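Local coordinates for protein sensory transduction histidine kinase, putative (Borrelia burgdorferi, PDB 5BWJ) that forms the periplasmic Venus flytrap sensor domain of the hybrid histidine kinase Hk1, which probably autophosphorylates from ATP in response to small molecules, at residues F10-V13 against F19-K22. Residues are numbered along the deposited sequence; the frame is centred on the assembly and turned at random.
Sequences FKLV and FYYK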
loop_
_atom_site.group_PDB
_atom_site.type_symbol
_atom_site.label_atom_id
_atom_site.label_comp_id
_atom_site.label_asym_id
_atom_site.label_seq_id
_atom_site.Cartn_x
_atom_site.Cartn_y
_atom_site.Cartn_z
ATOM N N PHE B 10 8.455 14.262 15.926
ATOM C CA PHE B 10 8.443 13.347 14.792
ATOM C C PHE B 10 8.611 14.124 13.492
ATOM O O PHE B 10 7.855 15.056 13.214
ATOM C CB PHE B 10 7.144 12.538 14.763
ATOM C CG PHE B 10 7.084 11.447 15.798
ATOM C CD1 PHE B 10 7.406 10.142 15.467
ATOM C CD2 PHE B 10 6.707 11.728 17.099
ATOM C CE1 PHE B 10 7.352 9.133 16.417
ATOM C CE2 PHE B 10 6.651 10.728 18.053
ATOM C CZ PHE B 10 6.973 9.425 17.709
ATOM N N LYS B 11 9.616 13.747 12.707
ATOM C CA LYS B 11 9.841 14.363 11.403
ATOM C C LYS B 11 9.362 13.448 10.284
ATOM O O LYS B 11 9.921 12.371 10.065
ATOM C CB LYS B 11 11.320 14.703 11.210
ATOM C CG LYS B 11 11.751 15.979 11.915
ATOM C CD LYS B 11 13.131 16.420 11.461
ATOM C CE LYS B 11 13.561 17.707 12.137
ATOM N NZ LYS B 11 12.659 18.848 11.820
ATOM N N LEU B 12 8.320 13.884 9.583
ATOM C CA LEU B 12 7.770 13.128 8.464
ATOM C C LEU B 12 8.460 13.546 7.172
ATOM O O LEU B 12 8.284 14.667 6.692
ATOM C CB LEU B 12 6.257 13.342 8.364
ATOM C CG LEU B 12 5.475 13.072 9.657
ATOM C CD1 LEU B 12 3.983 13.277 9.449
ATOM C CD2 LEU B 12 5.745 11.675 10.182
ATOM N N VAL B 13 9.255 12.637 6.616
ATOM C CA VAL B 13 10.081 12.949 5.455
ATOM C C VAL B 13 9.343 12.664 4.150
ATOM O O VAL B 13 8.775 11.586 3.970
ATOM C CB VAL B 13 11.399 12.146 5.475
ATOM C CG1 VAL B 13 12.309 12.577 4.329
ATOM C CG2 VAL B 13 12.110 12.326 6.807
ATOM N N PHE B 19 0.071 6.994 4.860
ATOM C CA PHE B 19 0.418 7.482 6.193
ATOM C C PHE B 19 0.454 9.006 6.247
ATOM O O PHE B 19 -0.065 9.611 7.184
ATOM C CB PHE B 19 1.759 6.896 6.636
ATOM C CG PHE B 19 1.710 5.415 6.868
ATOM C CD1 PHE B 19 1.405 4.908 8.120
ATOM C CD2 PHE B 19 1.945 4.529 5.830
ATOM C CE1 PHE B 19 1.349 3.545 8.335
ATOM C CE2 PHE B 19 1.890 3.166 6.037
ATOM C CZ PHE B 19 1.590 2.673 7.292
ATOM N N TYR B 20 1.066 9.627 5.245
ATOM C CA TYR B 20 1.007 11.074 5.109
ATOM C C TYR B 20 1.360 11.476 3.685
ATOM O O TYR B 20 2.316 10.964 3.102
ATOM C CB TYR B 20 1.939 11.765 6.113
ATOM C CG TYR B 20 3.379 11.318 6.042
ATOM C CD1 TYR B 20 4.285 11.960 5.210
ATOM C CD2 TYR B 20 3.836 10.257 6.815
ATOM C CE1 TYR B 20 5.603 11.555 5.142
ATOM C CE2 TYR B 20 5.151 9.844 6.754
ATOM C CZ TYR B 20 6.030 10.496 5.916
ATOM O OH TYR B 20 7.340 10.088 5.856
ATOM N N TYR B 21 0.570 12.388 3.125
ATOM C CA TYR B 21 0.768 12.837 1.753
ATOM C C TYR B 21 0.038 14.151 1.510
ATOM O O TYR B 21 -0.907 14.484 2.222
ATOM C CB TYR B 21 0.286 11.773 0.765
ATOM C CG TYR B 21 -1.159 11.366 0.953
ATOM C CD1 TYR B 21 -1.514 10.400 1.888
ATOM C CD2 TYR B 21 -2.168 11.943 0.193
ATOM C CE1 TYR B 21 -2.831 10.023 2.060
ATOM C CE2 TYR B 21 -3.489 11.571 0.360
ATOM C CZ TYR B 21 -3.815 10.610 1.295
ATOM O OH TYR B 21 -5.129 10.239 1.463
ATOM N N LYS B 22 0.482 14.893 0.498
ATOM C CA LYS B 22 -0.089 16.202 0.199
ATOM C C LYS B 22 -1.405 16.095 -0.560
ATOM O O LYS B 22 -1.541 15.276 -1.471
ATOM C CB LYS B 22 0.891 17.043 -0.622
ATOM C CG LYS B 22 2.207 17.348 0.068
ATOM C CD LYS B 22 3.067 18.257 -0.802
ATOM C CE LYS B 22 4.466 18.424 -0.237
ATOM N NZ LYS B 22 5.323 19.265 -1.118
#
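Leu12 lies over one face of the Tyr20 ring, its CB 3.7 Å from the ring centroid and only 12° off the ring normal, a CH-pi contact. Both methyls keep to the same face: CD1 heads for the root of the tyrosine, 4.0 Å from Tyr20 CG, while CD2 sits over the CD2-CE2 side, 3.9 Å from Tyr20 CE2. With chi1 at -53°, CG of Leu12 stands anti to its carbonyl carbon, which carries the two methyls over these parts of the ring. Contact along the length of the ring, together with a polar anchor at its far end, would limit rocking of the phenol. That anchor is a hydrogen bond from Tyr20 OH to Val13 O, 2.8 Å long. The hydroxyl is tilted 29° from the carbonyl plane, whereas Val13 O itself lies near the ring plane, at the edge. The bond gives the buried hydroxyl an acceptor. At the segments' nearest point the CA atoms of Leu12 and Tyr20 are still 7.8 Å apart, so the tyrosine side chain bridges the gap between the backbones. The backbone around Tyr20 is consistent with a classic beta bulge, Phe19 and Tyr20 lying together across from Phe16. Within the Venus flytrap sensor domain, the Tyr20 side chain is about 7 Å from that of Glu29, a magnesium-binding residue. The contact joins the end of strand 6-13 to the loop leading into strand 21-22. Strand 6-13 pairs in parallel with strands 45-52 and 65-69, and Leu12 also touches Val49, Leu67 and, on helix 32-42, Ile32 and Phe33.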